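Local coordinates for protein extracellular subtilisin-like serine proteinase (Vibrio sp. PA-44, PDB 1SH7) that probably cleaves peptide bonds inside proteins, this chain being the calcium-binding catalytic domain of a secreted, cold-adapted serine endopeptidase of the subtilisin family, at residues 114-119 against 145-150; 110-115 against 125-130; 76-81 against 89-94. All coordinates share one frame; numbering follows the deposited sequence.

Contact 1 (114-119 against 145-150); sequences WVAQNA and IQSGVS
The apolar part of this contact is built around the fork of V149, whose two methyls divide their partners between them. With CG1 anti to the backbone N (chi1 172°), that branch meets V115 CG1 at 4.1 Å, while CG2 lies 3.8 Å from A119 CB; the two valine side chains cross at about a right angle. V115 and V149 are buried, and V115 also leans on Y34 and I36 of strand 32-37, so this end of the contact faces the sheet.

Segments 114-119 and 145-150 carry the C-terminal ends of neighbouring helices, 105-118 and 135-146, in the parallel alpha/beta fold of the subtilases. Each segment leaves its helix close to the other. On one side, V115 O accepts two backbone N-H groups, from N118 and A119, just where the helix stops. On the other, G148, the first residue to depart from helical backbone angles, has positive phi (117°) in a Schellman motif; its N bonds I145 O at 3.0 Å, and the chain then turns into V149.

Polar contact is made through solvent nearer the surface. One water donates to A116 O at 2.7 Å and to S147 OG at 2.8 Å, bridging the helix ends. S147 OG also bonds A144 O, within its own last helical turn, and lies beside A116 CB at 3.8 Å.

Contact 2 (110-115 against 125-130); sequences SGVDWV and ANMSLG
M127 and V112 make the closest touch between the strand and the helix, and the methionine shows how an unbranched side chain can span a gap that the backbones leave. Its CB leaves the strand toward helix 105-118. CG stands anti to the carbonyl carbon, and the chain then runs extended (chi2 -175°), so that CB and CG serve as the span and SD is the first atom to meet the helix, 3.9 Å from V112 CG2. A bend at the last torsion (chi3 78°) turns the methyl about the sulfur. CE thereby comes to 3.6 Å from the same V112 CG2, and its other side approaches the fork of L129, 4.2 Å from CD1 and equally far from CD2. The valine and methionine side chains cross at about a right angle, and F151 of strand 150-154 touches both.

A second, looser touch lies one helical turn further along: V115 CG1 rests 4.2 Å from A125 CB, the short side chain that points to the helix two residues before M127. All four touching residues are buried, and their interaction is purely apolar.

Just beyond M127 the strand gives way to an inverse gamma turn centred on S128. Its carbonyl O accepts a bond from H70 NE2, its OG bonds S220 O, and the bound phenylmethanesulfonic acid touches it; H70 and S220 are predicted members of the charge relay system. The side chain of M127 itself lies about 9 Å from that inhibitor. Helix 105-118 packs on the sheet as the helix of a beta-alpha-beta crossover from strand 90-95 to strand 123-127, with strand 32-37 between them, in the subtilisin fold.

Contact 3 (76-81 against 89-94); sequences GTIGGS and VNIVGV
V89 CG1 sits against the bare backbone of G79, 3.7 Å from its CA, and this is the nearest approach of the two segments. The methyl occupies the position between the backbone N and the carbonyl carbon of its own residue (chi1 77°), which turns it to the helix. Because G79 carries no side chain, both V89 CG1 and I91 CD1, the latter 4.5 Å from G79 CA, can settle against the last turn. I78 completes this first shell: its CG2 lies 4.2 Å from V89 CG1 and the same distance from I91 CD1, its side chain running obliquely to both.

Further out, the backbones are fixed by polar bonds. R50 NH2 bonds both G79 O and V89 O, tying the helix end and the residue leading into the strand to one guanidinium, and G80 N closes the turn on G76 O at 2.7 Å. P224 and A227 of helix 219-236 cover I78, while A231 lies on V89; N90 pairs through its backbone with V31 and A33. The whole belongs to a beta-alpha-beta unit of the subtilase fold, strand 51-56, helix 70-79 and strand 90-95, whose helix begins with H70 of the predicted charge relay system.

How the contacts relate
Burial and chemistry change together across the three contacts. Contacts 2 and 3 are wholly buried and meet through apolar atoms alone, helix against sheet; contact 1 is partly buried, joins two helix ends and the turns that follow them, and adds a bridging water. Contacts 1 and 2 share helix 105-118, with V115 serving both, and they meet again where S150 O lies 2.9 Å from A125 N, a probable hydrogen bond. Contact 3 comes earlier in the chain, its centre about 14 Å from that of contact 2. Strand 90-95 is one link, V94 CG1 packing on G111 CA at 3.7 Å; from helix 70-79, I78 CD1 packs on N126 CB.

Contact 1 (114-119 against 145-150)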
ATOM      1  N   TRP A 114      -3.152  -9.224 -14.993  1.00 12.82           N
ATOM      2  CA  TRP A 114      -3.435  -8.045 -15.802  1.00 12.02           C
ATOM      3  C   TRP A 114      -2.427  -6.923 -15.553  1.00 11.49           C
ATOM      4  O   TRP A 114      -1.988  -6.231 -16.477  1.00 10.70           O
ATOM      5  CB  TRP A 114      -4.858  -7.548 -15.518  1.00 12.35           C
ATOM      6  CG  TRP A 114      -5.298  -6.477 -16.424  1.00 11.74           C
ATOM      7  CD1 TRP A 114      -5.997  -6.626 -17.581  1.00 12.07           C
ATOM      8  CD2 TRP A 114      -5.038  -5.069 -16.293  1.00 13.39           C
ATOM      9  NE1 TRP A 114      -6.239  -5.402 -18.145  1.00 11.10           N
ATOM     10  CE2 TRP A 114      -5.653  -4.429 -17.383  1.00 13.40           C
ATOM     11  CE3 TRP A 114      -4.393  -4.280 -15.341  1.00 14.29           C
ATOM     12  CZ2 TRP A 114      -5.629  -3.042 -17.550  1.00 12.79           C
ATOM     13  CZ3 TRP A 114      -4.355  -2.912 -15.519  1.00 14.01           C
ATOM     14  CH2 TRP A 114      -4.951  -2.314 -16.614  1.00 14.57           C
ATOM     15  N   VAL A 115      -2.075  -6.747 -14.291  1.00 11.83           N
ATOM     16  CA  VAL A 115      -1.045  -5.761 -13.923  1.00 11.57           C
ATOM     17  C   VAL A 115       0.304  -6.166 -14.527  1.00 11.54           C
ATOM     18  O   VAL A 115       0.969  -5.349 -15.162  1.00 11.00           O
ATOM     19  CB  VAL A 115      -0.956  -5.590 -12.387  1.00 11.23           C
ATOM     20  CG1 VAL A 115       0.281  -4.855 -11.993  1.00 12.41           C
ATOM     21  CG2 VAL A 115      -2.218  -4.875 -11.844  1.00 12.64           C
ATOM     22  N   ALA A 116       0.705  -7.419 -14.398  1.00 12.36           N
ATOM     23  CA  ALA A 116       1.962  -7.853 -15.016  1.00 13.54           C
ATOM     24  C   ALA A 116       1.944  -7.594 -16.538  1.00 14.45           C
ATOM     25  O   ALA A 116       2.920  -7.072 -17.110  1.00 14.50           O
ATOM     26  CB  ALA A 116       2.227  -9.315 -14.743  1.00 13.83           C
ATOM     27  N   GLN A 117       0.812  -7.872 -17.176  1.00 14.60           N
ATOM     28  CA  GLN A 117       0.728  -7.739 -18.635  1.00 15.74           C
ATOM     29  C   GLN A 117       0.597  -6.273 -19.108  1.00 15.56           C
ATOM     30  O   GLN A 117       0.980  -5.960 -20.225  1.00 14.77           O
ATOM     31  CB  GLN A 117      -0.426  -8.557 -19.199  0.65 15.72           C
ATOM     32  CG  GLN A 117      -0.222 -10.062 -19.112  0.65 18.89           C
ATOM     33  CD  GLN A 117      -1.518 -10.851 -19.269  0.65 22.81           C
ATOM     34  OE1 GLN A 117      -2.491 -10.355 -19.843  0.65 26.49           O
ATOM     35  NE2 GLN A 117      -1.535 -12.076 -18.751  0.65 24.75           N
ATOM     36  N   ASN A 118       0.079  -5.382 -18.263  1.00 15.31           N
ATOM     37  CA  ASN A 118      -0.294  -4.055 -18.715  1.00 15.47           C
ATOM     38  C   ASN A 118       0.493  -2.906 -18.102  1.00 15.21           C
ATOM     39  O   ASN A 118       0.300  -1.764 -18.489  1.00 13.85           O
ATOM     40  CB  ASN A 118      -1.811  -3.838 -18.500  1.00 15.81           C
ATOM     41  CG  ASN A 118      -2.647  -4.723 -19.408  1.00 17.64           C
ATOM     42  OD1 ASN A 118      -3.070  -5.832 -19.016  1.00 22.13           O
ATOM     43  ND2 ASN A 118      -2.875  -4.267 -20.625  1.00 18.27           N
ATOM     44  N   ALA A 119       1.362  -3.179 -17.139  1.00 15.91           N
ATOM     45  CA  ALA A 119       2.139  -2.073 -16.538  1.00 17.01           C
ATOM     46  C   ALA A 119       3.012  -1.505 -17.613  1.00 17.41           C
ATOM     47  O   ALA A 119       3.511  -2.258 -18.439  1.00 17.75           O
ATOM     48  CB  ALA A 119       2.986  -2.561 -15.395  1.00 17.06           C
ATOM     49  N   ILE A 145       5.797 -10.093  -9.853  1.00 11.74           N
ATOM     50  CA  ILE A 145       7.004  -9.509  -9.266  1.00 11.40           C
ATOM     51  C   ILE A 145       8.226  -9.833 -10.106  1.00 11.58           C
ATOM     52  O   ILE A 145       9.029  -8.949 -10.376  1.00 12.57           O
ATOM     53  CB  ILE A 145       7.193  -9.939  -7.803  1.00 10.77           C
ATOM     54  CG1 ILE A 145       6.080  -9.396  -6.925  1.00 11.60           C
ATOM     55  CG2 ILE A 145       8.496  -9.379  -7.217  1.00 11.49           C
ATOM     56  CD1 ILE A 145       5.915 -10.132  -5.644  1.00  9.71           C
ATOM     57  N   GLN A 146       8.353 -11.082 -10.561  1.00 12.76           N
ATOM     58  CA  GLN A 146       9.407 -11.423 -11.519  1.00 13.49           C
ATOM     59  C   GLN A 146       9.310 -10.621 -12.813  1.00 13.25           C
ATOM     60  O   GLN A 146      10.330 -10.313 -13.444  1.00 13.87           O
ATOM     61  CB  GLN A 146       9.361 -12.920 -11.858  1.00 13.91           C
ATOM     62  CG  GLN A 146      10.488 -13.344 -12.793  0.65 16.70           C
ATOM     63  CD  GLN A 146      10.627 -14.836 -12.881  0.65 17.05           C
ATOM     64  OE1 GLN A 146      10.994 -15.467 -11.900  0.65 19.22           O
ATOM     65  NE2 GLN A 146      10.328 -15.411 -14.054  0.65 19.33           N
ATOM     66  N   SER A 147       8.090 -10.244 -13.201  1.00 13.35           N
ATOM     67  CA  SER A 147       7.874  -9.453 -14.409  1.00 12.67           C
ATOM     68  C   SER A 147       8.451  -8.070 -14.277  1.00 13.10           C
ATOM     69  O   SER A 147       8.633  -7.389 -15.279  1.00 13.53           O
ATOM     70  CB  SER A 147       6.386  -9.354 -14.759  1.00 12.66           C
ATOM     71  OG  SER A 147       5.818  -8.189 -14.197  1.00 14.01           O
ATOM     72  N   GLY A 148       8.699  -7.639 -13.039  1.00 12.83           N
ATOM     73  CA  GLY A 148       9.298  -6.346 -12.783  1.00 11.94           C
ATOM     74  C   GLY A 148       8.473  -5.342 -12.027  1.00 12.24           C
ATOM     75  O   GLY A 148       8.886  -4.215 -11.916  1.00 11.98           O
ATOM     76  N   VAL A 149       7.303  -5.736 -11.523  1.00 11.76           N
ATOM     77  CA  VAL A 149       6.438  -4.843 -10.762  1.00 12.16           C
ATOM     78  C   VAL A 149       6.445  -5.197  -9.274  1.00 11.73           C
ATOM     79  O   VAL A 149       6.117  -6.339  -8.915  1.00 11.07           O
ATOM     80  CB  VAL A 149       4.993  -4.922 -11.309  1.00 12.86           C
ATOM     81  CG1 VAL A 149       4.008  -4.162 -10.411  1.00 12.48           C
ATOM     82  CG2 VAL A 149       4.959  -4.378 -12.732  1.00 13.45           C
ATOM     83  N   SER A 150       6.825  -4.236  -8.422  1.00 11.93           N
ATOM     84  CA  SER A 150       6.817  -4.453  -6.969  1.00 11.70           C
ATOM     85  C   SER A 150       5.362  -4.559  -6.450  1.00 11.26           C
ATOM     86  O   SER A 150       4.486  -3.838  -6.927  1.00 10.94           O
ATOM     87  CB  SER A 150       7.513  -3.288  -6.249  1.00 12.67           C
ATOM     88  OG  SER A 150       8.908  -3.294  -6.496  1.00 10.98           O
TER
HETATM   89  O   HOH W   1       5.271  -6.192 -16.089  1.00 15.70           O

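Contact 2 (110-115 against 125-130)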
ATOM      1  N   SER A 110      -6.543 -12.989 -11.927  1.00 12.92           N
ATOM      2  CA  SER A 110      -6.712 -12.326 -13.211  1.00 12.89           C
ATOM      3  C   SER A 110      -6.263 -10.870 -13.108  1.00 13.42           C
ATOM      4  O   SER A 110      -5.638 -10.341 -14.030  1.00 13.30           O
ATOM      5  CB  SER A 110      -8.186 -12.381 -13.675  1.00 13.68           C
ATOM      6  OG  SER A 110      -8.573 -13.715 -13.966  1.00 13.96           O
ATOM      7  N   GLY A 111      -6.599 -10.221 -11.994  1.00 12.95           N
ATOM      8  CA  GLY A 111      -6.188  -8.851 -11.758  1.00 12.07           C
ATOM      9  C   GLY A 111      -4.665  -8.767 -11.638  1.00 12.53           C
ATOM     10  O   GLY A 111      -4.060  -7.852 -12.184  1.00 11.25           O
ATOM     11  N   VAL A 112      -4.062  -9.728 -10.938  1.00 12.14           N
ATOM     12  CA  VAL A 112      -2.605  -9.729 -10.736  1.00 12.83           C
ATOM     13  C   VAL A 112      -1.898  -9.898 -12.100  1.00 12.71           C
ATOM     14  O   VAL A 112      -0.992  -9.133 -12.441  1.00 14.21           O
ATOM     15  CB  VAL A 112      -2.187 -10.817  -9.728  1.00 12.46           C
ATOM     16  CG1 VAL A 112      -0.670 -11.006  -9.689  1.00 12.40           C
ATOM     17  CG2 VAL A 112      -2.763 -10.509  -8.347  1.00 11.51           C
ATOM     18  N   ASP A 113      -2.334 -10.881 -12.877  1.00 13.42           N
ATOM     19  CA  ASP A 113      -1.836 -11.137 -14.227  1.00 13.66           C
ATOM     20  C   ASP A 113      -2.024  -9.914 -15.141  1.00 13.35           C
ATOM     21  O   ASP A 113      -1.166  -9.608 -15.975  1.00 13.15           O
ATOM     22  CB  ASP A 113      -2.585 -12.325 -14.848  1.00 13.57           C
ATOM     23  CG  ASP A 113      -2.186 -13.663 -14.265  1.00 16.37           C
ATOM     24  OD1 ASP A 113      -2.841 -14.667 -14.676  1.00 16.48           O
ATOM     25  OD2 ASP A 113      -1.243 -13.831 -13.430  1.00 16.87           O
ATOM     26  N   TRP A 114      -3.152  -9.224 -14.993  1.00 12.82           N
ATOM     27  CA  TRP A 114      -3.435  -8.045 -15.802  1.00 12.02           C
ATOM     28  C   TRP A 114      -2.427  -6.923 -15.553  1.00 11.49           C
ATOM     29  O   TRP A 114      -1.988  -6.231 -16.477  1.00 10.70           O
ATOM     30  CB  TRP A 114      -4.858  -7.548 -15.518  1.00 12.35           C
ATOM     31  CG  TRP A 114      -5.298  -6.477 -16.424  1.00 11.74           C
ATOM     32  CD1 TRP A 114      -5.997  -6.626 -17.581  1.00 12.07           C
ATOM     33  CD2 TRP A 114      -5.038  -5.069 -16.293  1.00 13.39           C
ATOM     34  NE1 TRP A 114      -6.239  -5.402 -18.145  1.00 11.10           N
ATOM     35  CE2 TRP A 114      -5.653  -4.429 -17.383  1.00 13.40           C
ATOM     36  CE3 TRP A 114      -4.393  -4.280 -15.341  1.00 14.29           C
ATOM     37  CZ2 TRP A 114      -5.629  -3.042 -17.550  1.00 12.79           C
ATOM     38  CZ3 TRP A 114      -4.355  -2.912 -15.519  1.00 14.01           C
ATOM     39  CH2 TRP A 114      -4.951  -2.314 -16.614  1.00 14.57           C
ATOM     40  N   VAL A 115      -2.075  -6.747 -14.291  1.00 11.83           N
ATOM     41  CA  VAL A 115      -1.045  -5.761 -13.923  1.00 11.57           C
ATOM     42  C   VAL A 115       0.304  -6.166 -14.527  1.00 11.54           C
ATOM     43  O   VAL A 115       0.969  -5.349 -15.162  1.00 11.00           O
ATOM     44  CB  VAL A 115      -0.956  -5.590 -12.387  1.00 11.23           C
ATOM     45  CG1 VAL A 115       0.281  -4.855 -11.993  1.00 12.41           C
ATOM     46  CG2 VAL A 115      -2.218  -4.875 -11.844  1.00 12.64           C
ATOM     47  N   ALA A 125       2.234  -2.126  -7.515  1.00  9.54           N
ATOM     48  CA  ALA A 125       0.900  -2.690  -7.317  1.00  9.49           C
ATOM     49  C   ALA A 125       0.574  -2.741  -5.820  1.00  9.28           C
ATOM     50  O   ALA A 125       1.460  -3.026  -5.008  1.00  7.72           O
ATOM     51  CB  ALA A 125       0.819  -4.071  -7.873  1.00  9.37           C
ATOM     52  N   ASN A 126      -0.697  -2.484  -5.490  1.00  9.22           N
ATOM     53  CA  ASN A 126      -1.202  -2.537  -4.135  1.00  9.71           C
ATOM     54  C   ASN A 126      -2.301  -3.578  -3.994  1.00  9.95           C
ATOM     55  O   ASN A 126      -3.324  -3.479  -4.661  1.00  9.31           O
ATOM     56  CB  ASN A 126      -1.766  -1.174  -3.706  1.00 10.32           C
ATOM     57  CG  ASN A 126      -2.115  -1.130  -2.234  1.00  8.46           C
ATOM     58  OD1 ASN A 126      -3.179  -1.577  -1.828  1.00 13.58           O
ATOM     59  ND2 ASN A 126      -1.223  -0.583  -1.436  1.00  5.81           N
ATOM     60  N   MET A 127      -2.068  -4.570  -3.129  1.00 10.34           N
ATOM     61  CA  MET A 127      -3.064  -5.562  -2.756  1.00 10.48           C
ATOM     62  C   MET A 127      -3.442  -5.467  -1.269  1.00 10.58           C
ATOM     63  O   MET A 127      -2.850  -6.108  -0.432  1.00 11.11           O
ATOM     64  CB  MET A 127      -2.560  -6.976  -3.093  1.00 10.99           C
ATOM     65  CG  MET A 127      -2.266  -7.156  -4.552  1.00 12.33           C
ATOM     66  SD  MET A 127      -1.830  -8.840  -4.934  1.00 12.31           S
ATOM     67  CE  MET A 127      -3.408  -9.550  -4.930  1.00 12.66           C
ATOM     68  N   SER A 128      -4.429  -4.644  -0.955  1.00 10.87           N
ATOM     69  CA  SER A 128      -4.933  -4.485   0.387  1.00 10.27           C
ATOM     70  C   SER A 128      -6.051  -5.516   0.600  1.00 11.46           C
ATOM     71  O   SER A 128      -7.196  -5.174   0.783  1.00 12.31           O
ATOM     72  CB  SER A 128      -5.441  -3.062   0.584  1.00 11.12           C
ATOM     73  OG  SER A 128      -4.386  -2.191   0.946  1.00 10.93           O
ATOM     74  N   LEU A 129      -5.689  -6.784   0.591  1.00 11.93           N
ATOM     75  CA  LEU A 129      -6.668  -7.864   0.553  1.00 11.96           C
ATOM     76  C   LEU A 129      -5.922  -9.140   0.917  1.00 13.35           C
ATOM     77  O   LEU A 129      -4.702  -9.212   0.771  1.00 12.57           O
ATOM     78  CB  LEU A 129      -7.366  -7.921  -0.836  1.00 12.66           C
ATOM     79  CG  LEU A 129      -6.526  -8.408  -2.030  1.00 13.32           C
ATOM     80  CD1 LEU A 129      -6.525  -9.941  -2.077  1.00 13.12           C
ATOM     81  CD2 LEU A 129      -6.980  -7.853  -3.387  1.00 13.32           C
ATOM     82  N   GLY A 130      -6.630 -10.124   1.464  1.00 13.64           N
ATOM     83  CA  GLY A 130      -6.022 -11.405   1.738  1.00 14.82           C
ATOM     84  C   GLY A 130      -7.040 -12.414   2.248  1.00 15.25           C
ATOM     85  O   GLY A 130      -8.107 -12.069   2.733  1.00 15.50           O
TER

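Contact 3 (76-81 against 89-94)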
ATOM      1  N   GLY A  76      -6.672   6.675  -2.380  1.00  9.49           N
ATOM      2  CA  GLY A  76      -6.472   8.008  -1.820  1.00 10.01           C
ATOM      3  C   GLY A  76      -5.227   8.133  -0.939  1.00  9.81           C
ATOM      4  O   GLY A  76      -4.580   9.186  -0.919  1.00  9.07           O
ATOM      5  N   THR A  77      -4.927   7.096  -0.156  1.00 10.26           N
ATOM      6  CA  THR A  77      -3.758   7.110   0.718  1.00 10.39           C
ATOM      7  C   THR A  77      -2.477   7.067  -0.137  1.00  9.98           C
ATOM      8  O   THR A  77      -1.514   7.771   0.142  1.00  8.25           O
ATOM      9  CB  THR A  77      -3.824   5.963   1.747  1.00 10.33           C
ATOM     10  OG1 THR A  77      -4.929   6.161   2.645  1.00  9.99           O
ATOM     11  CG2 THR A  77      -2.564   5.920   2.659  1.00 10.77           C
ATOM     12  N   ILE A  78      -2.495   6.361  -1.261  1.00 11.01           N
ATOM     13  CA  ILE A  78      -1.351   6.366  -2.163  1.00 11.13           C
ATOM     14  C   ILE A  78      -1.196   7.740  -2.800  1.00 11.60           C
ATOM     15  O   ILE A  78      -0.091   8.296  -2.814  1.00 12.99           O
ATOM     16  CB  ILE A  78      -1.503   5.338  -3.293  1.00 11.69           C
ATOM     17  CG1 ILE A  78      -1.701   3.917  -2.715  1.00 10.76           C
ATOM     18  CG2 ILE A  78      -0.256   5.408  -4.264  1.00 12.23           C
ATOM     19  CD1 ILE A  78      -1.894   2.845  -3.789  1.00 10.48           C
ATOM     20  N   GLY A  79      -2.304   8.276  -3.325  1.00 11.15           N
ATOM     21  CA  GLY A  79      -2.221   9.354  -4.307  1.00 11.14           C
ATOM     22  C   GLY A  79      -3.145  10.551  -4.197  1.00 10.69           C
ATOM     23  O   GLY A  79      -3.115  11.418  -5.054  1.00 13.17           O
ATOM     24  N   GLY A  80      -3.964  10.626  -3.176  1.00 10.60           N
ATOM     25  CA  GLY A  80      -4.838  11.768  -2.988  1.00 10.57           C
ATOM     26  C   GLY A  80      -4.087  13.046  -2.721  1.00 10.82           C
ATOM     27  O   GLY A  80      -3.080  13.057  -2.034  1.00 10.44           O
ATOM     28  N   SER A  81      -4.588  14.149  -3.271  1.00 12.20           N
ATOM     29  CA  SER A  81      -3.966  15.459  -3.053  1.00 12.59           C
ATOM     30  C   SER A  81      -3.822  15.857  -1.560  1.00 13.01           C
ATOM     31  O   SER A  81      -2.755  16.305  -1.132  1.00 12.69           O
ATOM     32  CB  SER A  81      -4.799  16.519  -3.763  0.60 12.95           C
ATOM     33  OG  SER A  81      -4.231  17.785  -3.587  0.65 15.99           O
ATOM     34  N   VAL A  89       0.959  11.032  -8.401  1.00 12.58           N
ATOM     35  CA  VAL A  89       1.061   9.697  -8.970  1.00 11.99           C
ATOM     36  C   VAL A  89      -0.137   9.422  -9.879  1.00 11.45           C
ATOM     37  O   VAL A  89      -1.191  10.035  -9.744  1.00 10.63           O
ATOM     38  CB  VAL A  89       1.177   8.618  -7.836  1.00 10.80           C
ATOM     39  CG1 VAL A  89      -0.146   8.367  -7.197  1.00 11.65           C
ATOM     40  CG2 VAL A  89       1.826   7.338  -8.342  1.00 11.83           C
ATOM     41  N   ASN A  90       0.053   8.537 -10.843  1.00 11.45           N
ATOM     42  CA  ASN A  90      -1.050   8.001 -11.613  1.00 12.57           C
ATOM     43  C   ASN A  90      -1.658   6.808 -10.897  1.00 12.19           C
ATOM     44  O   ASN A  90      -0.939   5.974 -10.326  1.00 11.60           O
ATOM     45  CB  ASN A  90      -0.568   7.613 -13.014  1.00 13.26           C
ATOM     46  CG  ASN A  90      -0.024   8.794 -13.774  1.00 17.75           C
ATOM     47  OD1 ASN A  90      -0.782   9.694 -14.103  1.00 18.25           O
ATOM     48  ND2 ASN A  90       1.316   8.821 -14.025  1.00 17.55           N
ATOM     49  N   ILE A  91      -2.989   6.714 -10.930  1.00 11.56           N
ATOM     50  CA  ILE A  91      -3.715   5.626 -10.292  1.00 11.75           C
ATOM     51  C   ILE A  91      -4.478   4.855 -11.365  1.00 10.94           C
ATOM     52  O   ILE A  91      -5.131   5.490 -12.202  1.00 10.69           O
ATOM     53  CB  ILE A  91      -4.719   6.196  -9.244  1.00 11.47           C
ATOM     54  CG1 ILE A  91      -3.981   6.933  -8.088  1.00 12.41           C
ATOM     55  CG2 ILE A  91      -5.641   5.106  -8.755  1.00 14.18           C
ATOM     56  CD1 ILE A  91      -3.255   5.991  -7.078  1.00 13.82           C
ATOM     57  N   VAL A  92      -4.426   3.518 -11.308  1.00 10.81           N
ATOM     58  CA  VAL A  92      -5.199   2.646 -12.169  1.00 10.82           C
ATOM     59  C   VAL A  92      -5.994   1.673 -11.320  1.00 11.55           C
ATOM     60  O   VAL A  92      -5.410   0.965 -10.467  1.00 11.68           O
ATOM     61  CB  VAL A  92      -4.296   1.909 -13.203  1.00 10.94           C
ATOM     62  CG1 VAL A  92      -5.135   0.964 -14.053  1.00 12.26           C
ATOM     63  CG2 VAL A  92      -3.573   2.914 -14.096  1.00 11.64           C
ATOM     64  N   GLY A  93      -7.321   1.625 -11.542  1.00 10.93           N
ATOM     65  CA  GLY A  93      -8.222   0.718 -10.818  1.00 11.69           C
ATOM     66  C   GLY A  93      -8.236  -0.682 -11.401  1.00 11.69           C
ATOM     67  O   GLY A  93      -8.438  -0.849 -12.597  1.00 12.28           O
ATOM     68  N   VAL A  94      -7.974  -1.691 -10.574  1.00 11.36           N
ATOM     69  CA  VAL A  94      -8.073  -3.103 -10.988  1.00 12.28           C
ATOM     70  C   VAL A  94      -9.063  -3.777 -10.057  1.00 11.46           C
ATOM     71  O   VAL A  94      -8.737  -4.201  -8.950  1.00 12.28           O
ATOM     72  CB  VAL A  94      -6.700  -3.810 -10.970  1.00 12.04           C
ATOM     73  CG1 VAL A  94      -6.793  -5.221 -11.533  1.00 14.21           C
ATOM     74  CG2 VAL A  94      -5.679  -2.998 -11.761  1.00 13.56           C
TER